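PDB 4QGL: acireductone dioxygenase from Bacillus anthracis, which probably oxidises the acireductone of the methionine salvage pathway with molecular oxygen, giving different products depending on whether iron or nickel is bound. Local coordinates for residues R111-G116 / V158-I163. Residues are numbered along the deposited sequence; the frame is centred on the assembly and turned at random.
Sequences RFIVSG and VVAIRI
Arg111 runs alongside Arg162 on the face of the sheet that also carries Ile113 and Ala160. Its CB leaves the strand towards that face, and a bend about CB-CG (chi2 -63°) lays the rest of the chain beside its neighbour. CD comes up to Arg162 CG, and Arg111 NE then passes Arg162 CG at 3.6 Å. CZ and NH1 follow with Arg162 CB over one face of the guanidinium, offset towards its rim. At the tip, Arg111 NH2 lies 4.1 Å from Arg162 NE, and the two guanidinium planes stand nearly perpendicular. The methylene stems thus pack along each other while two positive tips end close together; the charge of Arg162 is probably offset by its salt bridge from NH2 to Asp81 OD1. Arg111 reaches close to a bound cadmium ion and to Glu109, a ligand of the active-site cadmium, which fits its predicted part in generating the substrate dianion.

One residue further along, Phe112 and Ile161 form a hydrogen-bonded antiparallel pair, joined from Phe112 N to Ile161 O (3.0 Å) and from Ile161 N to Phe112 O (3.1 Å). The strands are neighbours in one sheet of the cupin fold. On its opposite face, Phe112 CD2 meets Ile161 CD1 at 3.8 Å; the ring also stacks on Trp37, while Ile161 packs against helix 54-63, suiting bulky apolar residues.

A classic beta bulge follows: Val159 O accepts from Val114 N at 3.0 Å and Ser115 N at 3.3 Å, both approaching from the same face of its carbonyl plane. Val114, branched at CB, sets CB against Val159 CG1 and CG2 against Ile161 CG1. Pairing brings Ser115 CB to 3.9 Å from Val159 CB, and serine's OG makes a weak hydrogen bond to Glu48 N. Gly116, the non-hydrogen-bonded partner of Val158, has a positive phi (68°) that favours glycine.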
ATOM      1  N   ARG A 111      -2.168   2.172  -2.922  1.00 22.17           N
ATOM      2  CA  ARG A 111      -1.168   2.754  -2.038  1.00 21.55           C
ATOM      3  C   ARG A 111       0.194   2.574  -2.692  1.00 21.18           C
ATOM      4  O   ARG A 111       0.436   1.538  -3.302  1.00 21.09           O
ATOM      5  CB  ARG A 111      -1.179   2.064  -0.652  1.00 21.14           C
ATOM      6  CG  ARG A 111      -2.439   2.285   0.191  1.00 21.23           C
ATOM      7  CD  ARG A 111      -2.643   3.760   0.570  1.00 21.52           C
ATOM      8  NE  ARG A 111      -3.854   3.969   1.371  1.00 21.77           N
ATOM      9  CZ  ARG A 111      -5.079   4.069   0.877  1.00 22.10           C
ATOM     10  NH1 ARG A 111      -5.290   4.003  -0.425  1.00 22.27           N
ATOM     11  NH2 ARG A 111      -6.096   4.245   1.689  1.00 22.42           N
ATOM     12  N   PHE A 112       1.072   3.570  -2.596  1.00 20.98           N
ATOM     13  CA  PHE A 112       2.463   3.375  -2.991  1.00 20.77           C
ATOM     14  C   PHE A 112       3.351   3.631  -1.807  1.00 20.48           C
ATOM     15  O   PHE A 112       3.256   4.680  -1.201  1.00 20.63           O
ATOM     16  CB  PHE A 112       2.833   4.321  -4.109  1.00 21.14           C
ATOM     17  CG  PHE A 112       4.314   4.421  -4.373  1.00 21.19           C
ATOM     18  CD1 PHE A 112       4.976   3.434  -5.032  1.00 21.20           C
ATOM     19  CD2 PHE A 112       5.024   5.538  -3.989  1.00 21.41           C
ATOM     20  CE1 PHE A 112       6.323   3.543  -5.291  1.00 21.45           C
ATOM     21  CE2 PHE A 112       6.372   5.659  -4.242  1.00 21.57           C
ATOM     22  CZ  PHE A 112       7.023   4.649  -4.890  1.00 21.58           C
ATOM     23  N   ILE A 113       4.225   2.708  -1.461  1.00 20.14           N
ATOM     24  CA  ILE A 113       5.045   2.946  -0.280  1.00 20.00           C
ATOM     25  C   ILE A 113       6.277   3.774  -0.622  1.00 20.27           C
ATOM     26  O   ILE A 113       7.033   3.439  -1.547  1.00 20.41           O
ATOM     27  CB  ILE A 113       5.492   1.641   0.384  1.00 19.82           C
ATOM     28  CG1 ILE A 113       4.293   0.718   0.705  1.00 19.61           C
ATOM     29  CG2 ILE A 113       6.311   1.939   1.620  1.00 19.94           C
ATOM     30  CD1 ILE A 113       3.002   1.419   1.064  1.00 19.56           C
ATOM     31  N   VAL A 114       6.458   4.853   0.126  1.00 20.43           N
ATOM     32  CA  VAL A 114       7.636   5.683   0.013  1.00 20.79           C
ATOM     33  C   VAL A 114       8.670   5.353   1.049  1.00 20.89           C
ATOM     34  O   VAL A 114       9.835   5.245   0.749  1.00 21.16           O
ATOM     35  CB  VAL A 114       7.325   7.174   0.188  1.00 21.10           C
ATOM     36  CG1 VAL A 114       8.536   8.004  -0.254  1.00 21.56           C
ATOM     37  CG2 VAL A 114       6.101   7.609  -0.621  1.00 21.11           C
ATOM     38  N   SER A 115       8.236   5.225   2.295  1.00 20.82           N
ATOM     39  CA  SER A 115       9.110   4.816   3.399  1.00 21.03           C
ATOM     40  C   SER A 115       8.411   3.843   4.324  1.00 20.79           C
ATOM     41  O   SER A 115       7.196   3.762   4.296  1.00 20.51           O
ATOM     42  CB  SER A 115       9.496   6.047   4.187  1.00 21.50           C
ATOM     43  OG  SER A 115      10.421   6.826   3.444  1.00 21.84           O
ATOM     44  N   GLY A 116       9.180   3.135   5.166  1.00 21.01           N
ATOM     45  CA  GLY A 116       8.655   2.184   6.165  1.00 20.93           C
ATOM     46  C   GLY A 116       8.041   0.956   5.554  1.00 20.52           C
ATOM     47  O   GLY A 116       8.485   0.497   4.504  1.00 20.45           O
ATOM     48  N   VAL A 158       4.945   4.109   8.565  1.00 21.39           N
ATOM     49  CA  VAL A 158       4.842   4.057   7.124  1.00 20.88           C
ATOM     50  C   VAL A 158       4.597   5.449   6.562  1.00 21.07           C
ATOM     51  O   VAL A 158       3.896   6.281   7.171  1.00 21.43           O
ATOM     52  CB  VAL A 158       3.752   3.037   6.700  1.00 20.41           C
ATOM     53  CG1 VAL A 158       2.354   3.603   6.803  1.00 20.48           C
ATOM     54  CG2 VAL A 158       3.987   2.562   5.297  1.00 20.07           C
ATOM     55  N   VAL A 159       5.200   5.708   5.404  1.00 20.94           N
ATOM     56  CA  VAL A 159       4.821   6.855   4.542  1.00 21.09           C
ATOM     57  C   VAL A 159       4.331   6.337   3.204  1.00 20.75           C
ATOM     58  O   VAL A 159       4.979   5.494   2.622  1.00 20.49           O
ATOM     59  CB  VAL A 159       5.977   7.822   4.297  1.00 21.48           C
ATOM     60  CG1 VAL A 159       5.547   8.923   3.358  1.00 21.70           C
ATOM     61  CG2 VAL A 159       6.425   8.477   5.576  1.00 22.01           C
ATOM     62  N   ALA A 160       3.190   6.861   2.736  1.00 20.89           N
ATOM     63  CA  ALA A 160       2.504   6.402   1.514  1.00 20.73           C
ATOM     64  C   ALA A 160       1.812   7.509   0.741  1.00 21.22           C
ATOM     65  O   ALA A 160       1.364   8.504   1.285  1.00 21.64           O
ATOM     66  CB  ALA A 160       1.454   5.352   1.879  1.00 20.44           C
ATOM     67  N   ILE A 161       1.669   7.258  -0.535  1.00 21.44           N
ATOM     68  CA  ILE A 161       0.805   8.038  -1.371  1.00 22.20           C
ATOM     69  C   ILE A 161      -0.494   7.260  -1.543  1.00 22.58           C
ATOM     70  O   ILE A 161      -0.460   6.094  -1.851  1.00 22.30           O
ATOM     71  CB  ILE A 161       1.431   8.289  -2.753  1.00 22.30           C
ATOM     72  CG1 ILE A 161       2.785   8.958  -2.601  1.00 22.40           C
ATOM     73  CG2 ILE A 161       0.521   9.182  -3.549  1.00 22.88           C
ATOM     74  CD1 ILE A 161       3.576   9.037  -3.893  1.00 22.62           C
ATOM     75  N   ARG A 162      -1.635   7.902  -1.348  1.00 23.66           N
ATOM     76  CA  ARG A 162      -2.889   7.263  -1.594  1.00 24.33           C
ATOM     77  C   ARG A 162      -3.486   7.831  -2.853  1.00 25.68           C
ATOM     78  O   ARG A 162      -3.581   9.058  -3.012  1.00 26.30           O
ATOM     79  CB  ARG A 162      -3.840   7.527  -0.459  1.00 24.63           C
ATOM     80  CG  ARG A 162      -3.173   7.489   0.889  1.00 24.39           C
ATOM     81  CD  ARG A 162      -3.762   8.598   1.711  1.00 25.15           C
ATOM     82  NE  ARG A 162      -4.901   8.136   2.491  1.00 25.29           N
ATOM     83  CZ  ARG A 162      -5.793   8.940   3.052  1.00 25.98           C
ATOM     84  NH1 ARG A 162      -6.784   8.420   3.743  1.00 26.18           N
ATOM     85  NH2 ARG A 162      -5.703  10.258   2.923  1.00 26.60           N
ATOM     86  N   ILE A 163      -3.897   6.941  -3.744  1.00 26.57           N
ATOM     87  CA  ILE A 163      -4.590   7.356  -4.940  1.00 28.26           C
ATOM     88  C   ILE A 163      -6.030   6.868  -4.824  1.00 29.35           C
ATOM     89  O   ILE A 163      -6.268   5.757  -4.464  1.00 29.18           O
ATOM     90  CB  ILE A 163      -3.878   6.804  -6.191  1.00 28.42           C
ATOM     91  CG1 ILE A 163      -2.388   7.161  -6.138  1.00 28.15           C
ATOM     92  CG2 ILE A 163      -4.478   7.386  -7.464  1.00 29.39           C
ATOM     93  CD1 ILE A 163      -1.576   6.594  -7.289  1.00 28.21           C
TER